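Local coordinates for outer membrane protein SusF (Bacteroides thetaiotaomicron, PDB 4FE9), which binds starch at the bacterial cell surface through carbohydrate-binding modules, ahead of its transport into the periplasm for degradation, at residues S190-F195 with G231-A236; D216-G221 with Y250-K255. One frame throughout, in Å; residues are numbered along the deposited sequence.

How the contacts relate
Contacts 1 and 2 lie in the first carbohydrate-binding module (residues 146-259), their centres about 7 Å apart. Along the chain their segments alternate: 190-195, 216-221, 231-236, 250-255. One antiparallel sheet runs through both, contact 1 pairing strand 191-196 with the outermost strand 233-234, and contact 2 using strand 251-256 next to the other outermost strand, 222-224. The sheet curls so that these ends approach: Ile-233 CG2 packs 3.5 Å from Phe-252 CE2, and the backbone of Gly-217 probably bonds to that of Ala-232. Loop 216-221 bridges the two ends, and through Asp-216 it carries part of the site of the glucose that both contacts reach.

Contact 1 of 2, residues S190-F195 with G231-A236; sequences SNFKIF and GAINTA. With GLC (alpha-D-glucopyranose), chain B; GLC (alpha-D-glucopyranose), chain C.
Segments 190-195 and 231-236 run antiparallel, with Phe-192 and Ile-233 as a hydrogen-bonded pair (Phe-192 N to Ile-233 O 2.7 Å, Ile-233 N to Phe-192 O 2.8 Å) and Asn-191 opposite Asn-234 as a non-hydrogen-bonded one. Beyond them Thr-235 grips Ser-190 twice, its N donating to Ser-190 O and its OG1, also bonded to Leu-237 O, accepting from Ser-190 N. Ile-233 CB sits over one face of the Phe-192 ring, 4.0 Å from the centroid. On the other side of the sheet, Asn-234, its CG anti to its own N (chi1 -169°), lays its amide across to Asn-191: ND2 donates to Asn-191 OD1 (2.9 Å) from above the carbonyl plane, the two amides 77° apart. With OD1 engaged, Asn-191 ND2 is turned to O6 of one glucose (3.0 Å). Replacing Asn-234 by alanine removes that donor, which is likely to leave the Asn-191 amide freer to turn away from the sugar and Ala-236 N without its Asx-turn acceptor. The extended chain of Lys-193 passes Ala-232 and brings NZ to O2 and O3 of the next glucose. Strand 153-157 flanks strand 191-196, while Phe-192 packs inward against Ile-155, Ile-243 of strand 241-246 and Val-254 of strand 251-256.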
ATOM      1  N   SER A 190      12.241 -19.779   0.767  1.00 15.05           N
ATOM      2  CA  SER A 190      13.255 -19.929  -0.218  1.00 13.95           C
ATOM      3  C   SER A 190      14.243 -18.778  -0.155  1.00 12.80           C
ATOM      4  O   SER A 190      13.856 -17.642   0.081  1.00 11.39           O
ATOM      5  CB  SER A 190      12.626 -20.030  -1.604  1.00 13.59           C
ATOM      6  OG  SER A 190      13.623 -20.081  -2.598  1.00 13.51           O
ATOM      7  N   ASN A 191      15.525 -19.110  -0.254  1.00 11.49           N
ATOM      8  CA  ASN A 191      16.543 -18.123  -0.612  1.00 10.89           C
ATOM      9  C   ASN A 191      16.461 -17.791  -2.088  1.00 10.64           C
ATOM     10  O   ASN A 191      16.126 -18.659  -2.912  1.00  9.94           O
ATOM     11  CB  ASN A 191      17.926 -18.659  -0.278  1.00 10.25           C
ATOM     12  CG  ASN A 191      18.145 -18.763   1.217  1.00 12.97           C
ATOM     13  OD1 ASN A 191      17.656 -17.935   1.971  1.00 10.55           O
ATOM     14  ND2 ASN A 191      18.743 -19.862   1.655  1.00 10.36           N
ATOM     15  N   PHE A 192      16.711 -16.530  -2.428  1.00  8.88           N
ATOM     16  CA  PHE A 192      16.798 -16.153  -3.824  1.00  9.26           C
ATOM     17  C   PHE A 192      17.697 -14.940  -4.047  1.00  8.57           C
ATOM     18  O   PHE A 192      17.949 -14.153  -3.119  1.00  8.83           O
ATOM     19  CB  PHE A 192      15.410 -15.896  -4.391  1.00  8.68           C
ATOM     20  CG  PHE A 192      14.719 -14.685  -3.802  1.00  7.64           C
ATOM     21  CD1 PHE A 192      14.743 -13.461  -4.476  1.00  5.96           C
ATOM     22  CD2 PHE A 192      14.015 -14.778  -2.619  1.00  5.22           C
ATOM     23  CE1 PHE A 192      14.120 -12.352  -3.950  1.00  6.33           C
ATOM     24  CE2 PHE A 192      13.349 -13.662  -2.093  1.00  7.47           C
ATOM     25  CZ  PHE A 192      13.387 -12.450  -2.793  1.00 10.08           C
ATOM     26  N   LYS A 193      18.107 -14.749  -5.288  1.00  8.17           N
ATOM     27  CA  LYS A 193      18.729 -13.485  -5.713  1.00  8.73           C
ATOM     28  C   LYS A 193      18.001 -12.889  -6.927  1.00  9.42           C
ATOM     29  O   LYS A 193      17.260 -13.590  -7.616  1.00  8.90           O
ATOM     30  CB  LYS A 193      20.206 -13.708  -6.016  1.00  8.02           C
ATOM     31  CG  LYS A 193      21.053 -13.876  -4.732  1.00  7.97           C
ATOM     32  CD  LYS A 193      22.430 -14.480  -5.010  1.00 10.34           C
ATOM     33  CE  LYS A 193      23.361 -14.129  -3.874  1.00  6.98           C
ATOM     34  NZ  LYS A 193      24.688 -14.739  -3.930  1.00  6.30           N
ATOM     35  N   ILE A 194      18.275 -11.610  -7.209  1.00  8.53           N
ATOM     36  CA  ILE A 194      17.774 -10.943  -8.378  1.00  7.74           C
ATOM     37  C   ILE A 194      18.918 -10.707  -9.334  1.00  7.84           C
ATOM     38  O   ILE A 194      20.007 -10.328  -8.921  1.00  7.91           O
ATOM     39  CB  ILE A 194      17.193  -9.606  -8.007  1.00  9.16           C
ATOM     40  CG1 ILE A 194      16.002  -9.787  -7.069  1.00  9.08           C
ATOM     41  CG2 ILE A 194      16.734  -8.839  -9.257  1.00  8.34           C
ATOM     42  CD1 ILE A 194      15.679  -8.498  -6.267  1.00 17.17           C
ATOM     43  N   PHE A 195      18.731 -11.061 -10.586  1.00  5.96           N
ATOM     44  CA  PHE A 195      19.791 -10.854 -11.563  1.00  8.47           C
ATOM     45  C   PHE A 195      19.309  -9.931 -12.645  1.00  8.72           C
ATOM     46  O   PHE A 195      18.217 -10.104 -13.155  1.00 10.03           O
ATOM     47  CB  PHE A 195      20.241 -12.185 -12.163  1.00  7.22           C
ATOM     48  CG  PHE A 195      20.997 -13.042 -11.207  1.00  8.38           C
ATOM     49  CD1 PHE A 195      20.321 -13.834 -10.278  1.00 12.95           C
ATOM     50  CD2 PHE A 195      22.362 -12.935 -11.111  1.00  9.33           C
ATOM     51  CE1 PHE A 195      21.020 -14.539  -9.311  1.00  7.85           C
ATOM     52  CE2 PHE A 195      23.061 -13.626 -10.141  1.00 12.93           C
ATOM     53  CZ  PHE A 195      22.399 -14.481  -9.299  1.00  8.39           C
ATOM     54  N   GLY A 231      24.358 -11.105  -0.628  1.00 12.42           N
ATOM     55  CA  GLY A 231      23.781 -12.337  -0.109  1.00 12.95           C
ATOM     56  C   GLY A 231      22.427 -12.656  -0.709  1.00 12.63           C
ATOM     57  O   GLY A 231      21.764 -11.780  -1.250  1.00 12.31           O
ATOM     58  N   ALA A 232      21.944 -13.870  -0.435  1.00 11.95           N
ATOM     59  CA  ALA A 232      20.601 -14.275  -0.815  1.00 10.82           C
ATOM     60  C   ALA A 232      19.533 -13.704   0.117  1.00 11.16           C
ATOM     61  O   ALA A 232      19.754 -13.522   1.332  1.00 11.14           O
ATOM     62  CB  ALA A 232      20.508 -15.802  -0.896  1.00  9.69           C
ATOM     63  N   ILE A 233      18.421 -13.283  -0.472  1.00 10.69           N
ATOM     64  CA  ILE A 233      17.288 -12.872   0.299  1.00  9.45           C
ATOM     65  C   ILE A 233      16.459 -14.103   0.631  1.00 11.38           C
ATOM     66  O   ILE A 233      16.258 -14.998  -0.233  1.00 10.14           O
ATOM     67  CB  ILE A 233      16.425 -11.883  -0.478  1.00 10.29           C
ATOM     68  CG1 ILE A 233      17.251 -10.635  -0.916  1.00  9.87           C
ATOM     69  CG2 ILE A 233      15.179 -11.518   0.321  1.00  8.43           C
ATOM     70  CD1 ILE A 233      16.596  -9.808  -2.013  1.00  7.98           C
ATOM     71  N   ASN A 234      15.928 -14.153   1.851  1.00 11.19           N
ATOM     72  CA  ASN A 234      14.999 -15.217   2.184  1.00 12.22           C
ATOM     73  C   ASN A 234      13.533 -14.761   2.126  1.00 11.96           C
ATOM     74  O   ASN A 234      13.195 -13.697   2.605  1.00 12.76           O
ATOM     75  CB  ASN A 234      15.332 -15.835   3.560  1.00 13.09           C
ATOM     76  CG  ASN A 234      14.564 -17.100   3.811  1.00 11.55           C
ATOM     77  OD1 ASN A 234      13.420 -17.034   4.209  1.00 11.36           O
ATOM     78  ND2 ASN A 234      15.045 -18.182   3.235  1.00 16.12           N
ATOM     79  N   THR A 235      12.655 -15.579   1.549  1.00 10.96           N
ATOM     80  CA  THR A 235      11.240 -15.175   1.449  1.00 11.69           C
ATOM     81  C   THR A 235      10.580 -14.999   2.804  1.00 13.42           C
ATOM     82  O   THR A 235       9.617 -14.258   2.918  1.00 13.41           O
ATOM     83  CB  THR A 235      10.391 -16.144   0.595  1.00 11.32           C
ATOM     84  OG1 THR A 235      10.468 -17.472   1.150  1.00 11.08           O
ATOM     85  CG2 THR A 235      10.912 -16.176  -0.765  1.00 11.50           C
ATOM     86  N   ALA A 236      11.073 -15.711   3.823  1.00 14.95           N
ATOM     87  CA  ALA A 236      10.436 -15.701   5.166  1.00 18.16           C
ATOM     88  C   ALA A 236       9.014 -16.293   5.190  1.00 19.46           C
ATOM     89  O   ALA A 236       8.601 -16.890   6.194  1.00 22.32           O
ATOM     90  CB  ALA A 236      10.447 -14.293   5.793  1.00 17.86           C
TER
HETATM   91  C1  GLC B   7      22.118 -19.386  -1.583  1.00 13.81           C
HETATM   92  C2  GLC B   7      22.413 -18.779  -0.244  1.00 16.31           C
HETATM   93  C3  GLC B   7      22.998 -19.809   0.699  1.00 13.09           C
HETATM   94  C4  GLC B   7      22.165 -21.083   0.708  1.00 19.10           C
HETATM   95  C5  GLC B   7      21.548 -21.432  -0.437  1.00 18.80           C
HETATM   96  C6  GLC B   7      20.720 -22.687  -0.433  1.00 23.14           C
HETATM   97  O2  GLC B   7      23.353 -17.708  -0.426  1.00 13.67           O
HETATM   98  O3  GLC B   7      23.085 -19.222   1.991  1.00 14.54           O
HETATM   99  O4  GLC B   7      22.718 -22.232   1.412  1.00 19.69           O
HETATM  100  O5  GLC B   7      21.190 -20.436  -1.431  1.00 17.87           O
HETATM  101  O6  GLC B   7      19.418 -22.334   0.038  1.00 20.37           O
HETATM  102  C1  GLC C   6      24.968 -19.361  -5.938  1.00 11.68           C
HETATM  103  C2  GLC C   6      24.403 -18.117  -5.264  1.00 15.99           C
HETATM  104  C3  GLC C   6      24.264 -18.363  -3.760  1.00 15.62           C
HETATM  105  C4  GLC C   6      23.378 -19.570  -3.531  1.00 14.82           C
HETATM  106  C5  GLC C   6      23.912 -20.774  -4.299  1.00 13.95           C
HETATM  107  C6  GLC C   6      22.901 -21.903  -4.201  1.00 15.44           C
HETATM  108  O2  GLC C   6      25.318 -17.028  -5.444  1.00 17.91           O
HETATM  109  O3  GLC C   6      23.670 -17.215  -3.177  1.00 14.39           O
HETATM  110  O4  GLC C   6      23.300 -19.879  -2.150  1.00 13.95           O
HETATM  111  O5  GLC C   6      24.075 -20.463  -5.719  1.00 14.38           O
HETATM  112  O6  GLC C   6      23.467 -23.058  -4.772  1.00 13.09           O

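Contact 2 of 2, residues D216-G221 with Y250-K255; sequences DGDDSG and YRFTVK. With GLC (alpha-D-glucopyranose), chain B; EDO (1,2-ethanediol), chain E.
Gly-221 O receives Val-254 N at 3.0 Å, the donor lying above the carbonyl plane, and the same oxygen is approached by Thr-253 CA at 3.2 Å. The positive phi of Gly-221 (77°) is a conformation glycine adopts readily. Phe-252 supplies most of the remaining side-chain contact. From CB, its CG is set between the backbone N and the carbonyl carbon (chi1 74°), and the ring reaches the loop with its far rim. CE2 meets Gly-221 C at 4.0 Å, while CZ lies 4.4 Å from Ser-220 OG and has Asp-218 OD2 at the ring edge, near its plane. The side chain also packs on Asn-223 of strand 222-224. Asp-218 OD2 accepts two bonds: Ser-220 N comes at 2.6 Å nearly in line with the C-O bond, and Ser-220 OG takes the syn lone pair. Its other oxygen, OD1, is bonded to Asn-223 ND2, so both ends of the carboxylate are fixed. At the start of the loop Asp-216 takes O2 of a glucose on OD1 and O3 on OD2, OD1 being held in addition by Ala-232 N. The bond from Ser-220 N to Asp-218 OD2 closes an Asx turn, leading from a sugar-binding aspartate into an edge strand of the beta-sandwich, Ig-like carbohydrate-binding module.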
ATOM      1  N   ASP A 216      23.403 -12.511   4.077  1.00 17.08           N
ATOM      2  CA  ASP A 216      22.977 -13.768   3.447  1.00 17.45           C
ATOM      3  C   ASP A 216      21.864 -14.439   4.252  1.00 17.16           C
ATOM      4  O   ASP A 216      21.982 -14.603   5.438  1.00 17.73           O
ATOM      5  CB  ASP A 216      24.170 -14.717   3.244  1.00 15.47           C
ATOM      6  CG  ASP A 216      23.853 -15.869   2.278  1.00 18.84           C
ATOM      7  OD1 ASP A 216      23.106 -15.657   1.287  1.00 14.30           O
ATOM      8  OD2 ASP A 216      24.318 -17.005   2.529  1.00 20.89           O
ATOM      9  N   GLY A 217      20.714 -14.613   3.628  1.00 17.25           N
ATOM     10  CA  GLY A 217      19.593 -15.265   4.265  1.00 16.54           C
ATOM     11  C   GLY A 217      18.685 -14.290   4.982  1.00 17.53           C
ATOM     12  O   GLY A 217      17.839 -14.700   5.764  1.00 16.93           O
ATOM     13  N   ASP A 218      18.887 -12.985   4.752  1.00 17.83           N
ATOM     14  CA  ASP A 218      18.002 -11.938   5.330  1.00 17.37           C
ATOM     15  C   ASP A 218      16.541 -12.387   5.276  1.00 17.53           C
ATOM     16  O   ASP A 218      16.017 -12.700   4.202  1.00 17.07           O
ATOM     17  CB  ASP A 218      18.161 -10.634   4.545  1.00 18.32           C
ATOM     18  CG  ASP A 218      17.314  -9.482   5.115  1.00 19.84           C
ATOM     19  OD1 ASP A 218      17.796  -8.343   5.106  1.00 28.06           O
ATOM     20  OD2 ASP A 218      16.122  -9.689   5.391  1.00 31.32           O
ATOM     21  N   ASP A 219      15.852 -12.328   6.409  1.00 17.64           N
ATOM     22  CA  ASP A 219      14.461 -12.763   6.440  1.00 18.89           C
ATOM     23  C   ASP A 219      13.529 -11.660   6.853  1.00 17.95           C
ATOM     24  O   ASP A 219      12.423 -11.911   7.279  1.00 19.69           O
ATOM     25  CB  ASP A 219      14.264 -14.034   7.311  1.00 17.92           C
ATOM     26  CG  ASP A 219      14.678 -13.829   8.777  1.00 25.09           C
ATOM     27  OD1 ASP A 219      15.009 -12.681   9.162  1.00 30.70           O
ATOM     28  OD2 ASP A 219      14.700 -14.834   9.542  1.00 33.08           O
ATOM     29  N   SER A 220      13.937 -10.425   6.621  1.00 17.26           N
ATOM     30  CA  SER A 220      13.151  -9.268   7.070  1.00 17.23           C
ATOM     31  C   SER A 220      11.900  -9.078   6.219  1.00 16.98           C
ATOM     32  O   SER A 220      10.924  -8.505   6.673  1.00 16.49           O
ATOM     33  CB  SER A 220      13.997  -7.996   7.025  1.00 17.65           C
ATOM     34  OG  SER A 220      14.158  -7.569   5.677  1.00 18.38           O
ATOM     35  N   GLY A 221      11.952  -9.537   4.963  1.00 16.38           N
ATOM     36  CA  GLY A 221      10.842  -9.344   4.031  1.00 15.14           C
ATOM     37  C   GLY A 221      10.753  -7.937   3.439  1.00 15.72           C
ATOM     38  O   GLY A 221       9.827  -7.627   2.688  1.00 13.56           O
ATOM     39  N   TYR A 250      16.238   1.020  -4.943  1.00 11.21           N
ATOM     40  CA  TYR A 250      16.938  -0.275  -4.597  1.00 10.75           C
ATOM     41  C   TYR A 250      16.480  -0.895  -3.287  1.00  9.51           C
ATOM     42  O   TYR A 250      17.216  -0.926  -2.302  1.00  8.52           O
ATOM     43  CB  TYR A 250      18.445  -0.135  -4.646  1.00 10.86           C
ATOM     44  CG  TYR A 250      18.974  -0.275  -6.025  1.00 14.08           C
ATOM     45  CD1 TYR A 250      18.820   0.764  -6.953  1.00 14.91           C
ATOM     46  CD2 TYR A 250      19.384  -1.519  -6.496  1.00 12.91           C
ATOM     47  CE1 TYR A 250      19.153   0.578  -8.310  1.00 18.75           C
ATOM     48  CE2 TYR A 250      19.737  -1.706  -7.843  1.00 19.24           C
ATOM     49  CZ  TYR A 250      19.562  -0.685  -8.745  1.00 17.19           C
ATOM     50  OH  TYR A 250      19.991  -0.867 -10.039  1.00 28.14           O
ATOM     51  N   ARG A 251      15.226  -1.269  -3.256  1.00  8.70           N
ATOM     52  CA  ARG A 251      14.640  -1.892  -2.095  1.00 10.03           C
ATOM     53  C   ARG A 251      13.832  -3.067  -2.620  1.00 10.61           C
ATOM     54  O   ARG A 251      13.381  -3.033  -3.771  1.00  8.76           O
ATOM     55  CB  ARG A 251      13.685  -0.915  -1.400  1.00  9.14           C
ATOM     56  CG  ARG A 251      14.366  -0.100  -0.253  1.00 16.74           C
ATOM     57  CD  ARG A 251      13.367   0.219   0.900  1.00 27.46           C
ATOM     58  NE  ARG A 251      14.081   0.381   2.154  1.00 38.85           N
ATOM     59  CZ  ARG A 251      13.899  -0.369   3.227  1.00 36.56           C
ATOM     60  NH1 ARG A 251      12.879  -1.205   3.288  1.00 31.65           N
ATOM     61  NH2 ARG A 251      14.622  -0.140   4.309  1.00 47.30           N
ATOM     62  N   PHE A 252      13.567  -4.050  -1.743  1.00  9.60           N
ATOM     63  CA  PHE A 252      12.746  -5.194  -2.099  1.00  9.35           C
ATOM     64  C   PHE A 252      11.767  -5.447  -0.978  1.00 10.06           C
ATOM     65  O   PHE A 252      12.033  -5.087   0.183  1.00  8.56           O
ATOM     66  CB  PHE A 252      13.625  -6.406  -2.319  1.00  9.75           C
ATOM     67  CG  PHE A 252      14.167  -7.005  -1.040  1.00  9.06           C
ATOM     68  CD1 PHE A 252      15.447  -6.677  -0.591  1.00  7.66           C
ATOM     69  CD2 PHE A 252      13.373  -7.858  -0.265  1.00 12.37           C
ATOM     70  CE1 PHE A 252      15.943  -7.205   0.614  1.00 12.12           C
ATOM     71  CE2 PHE A 252      13.836  -8.375   0.939  1.00  7.82           C
ATOM     72  CZ  PHE A 252      15.126  -8.065   1.384  1.00 10.29           C
ATOM     73  N   THR A 253      10.585  -5.952  -1.316  1.00  9.49           N
ATOM     74  CA  THR A 253       9.737  -6.611  -0.328  1.00 11.24           C
ATOM     75  C   THR A 253       9.357  -8.010  -0.816  1.00 11.21           C
ATOM     76  O   THR A 253       9.358  -8.281  -2.021  1.00 11.29           O
ATOM     77  CB  THR A 253       8.457  -5.851  -0.097  1.00 10.52           C
ATOM     78  OG1 THR A 253       7.804  -5.679  -1.349  1.00 13.84           O
ATOM     79  CG2 THR A 253       8.745  -4.459   0.571  1.00 12.60           C
ATOM     80  N   VAL A 254       9.059  -8.888   0.132  1.00 10.10           N
ATOM     81  CA  VAL A 254       8.400 -10.138  -0.139  1.00  9.35           C
ATOM     82  C   VAL A 254       7.157 -10.190   0.718  1.00 10.86           C
ATOM     83  O   VAL A 254       7.259 -10.133   1.943  1.00 10.76           O
ATOM     84  CB  VAL A 254       9.290 -11.304   0.235  1.00 10.75           C
ATOM     85  CG1 VAL A 254       8.601 -12.625  -0.130  1.00  8.43           C
ATOM     86  CG2 VAL A 254      10.672 -11.187  -0.511  1.00  6.70           C
ATOM     87  N   LYS A 255       5.987 -10.306   0.080  1.00  8.76           N
ATOM     88  CA  LYS A 255       4.721 -10.157   0.765  1.00 10.45           C
ATOM     89  C   LYS A 255       3.809 -11.359   0.521  1.00 10.30           C
ATOM     90  O   LYS A 255       3.953 -12.053  -0.468  1.00  7.73           O
ATOM     91  CB  LYS A 255       4.032  -8.859   0.328  1.00  9.90           C
ATOM     92  CG  LYS A 255       4.743  -7.606   0.926  1.00 17.09           C
ATOM     93  CD  LYS A 255       4.417  -6.289   0.192  1.00 27.68           C
ATOM     94  CE  LYS A 255       2.958  -6.166  -0.112  1.00 37.75           C
ATOM     95  NZ  LYS A 255       2.515  -4.732   0.020  1.00 46.24           N
TER
HETATM   96  C1  GLC B   7      22.118 -19.386  -1.583  1.00 13.81           C
HETATM   97  C2  GLC B   7      22.413 -18.779  -0.244  1.00 16.31           C
HETATM   98  C3  GLC B   7      22.998 -19.809   0.699  1.00 13.09           C
HETATM   99  C4  GLC B   7      22.165 -21.083   0.708  1.00 19.10           C
HETATM  100  C5  GLC B   7      21.548 -21.432  -0.437  1.00 18.80           C
HETATM  101  C6  GLC B   7      20.720 -22.687  -0.433  1.00 23.14           C
HETATM  102  O2  GLC B   7      23.353 -17.708  -0.426  1.00 13.67           O
HETATM  103  O3  GLC B   7      23.085 -19.222   1.991  1.00 14.54           O
HETATM  104  O4  GLC B   7      22.718 -22.232   1.412  1.00 19.69           O
HETATM  105  O5  GLC B   7      21.190 -20.436  -1.431  1.00 17.87           O
HETATM  106  O6  GLC B   7      19.418 -22.334   0.038  1.00 20.37           O
HETATM  107  C1  EDO E 510      10.320  -2.276  -2.637  1.00 29.21           C
HETATM  108  O1  EDO E 510       9.934  -1.116  -1.911  1.00 25.02           O
HETATM  109  C2  EDO E 510       9.221  -2.656  -3.610  1.00 29.09           C
HETATM  110  O2  EDO E 510       7.992  -2.777  -2.896  1.00 37.26           O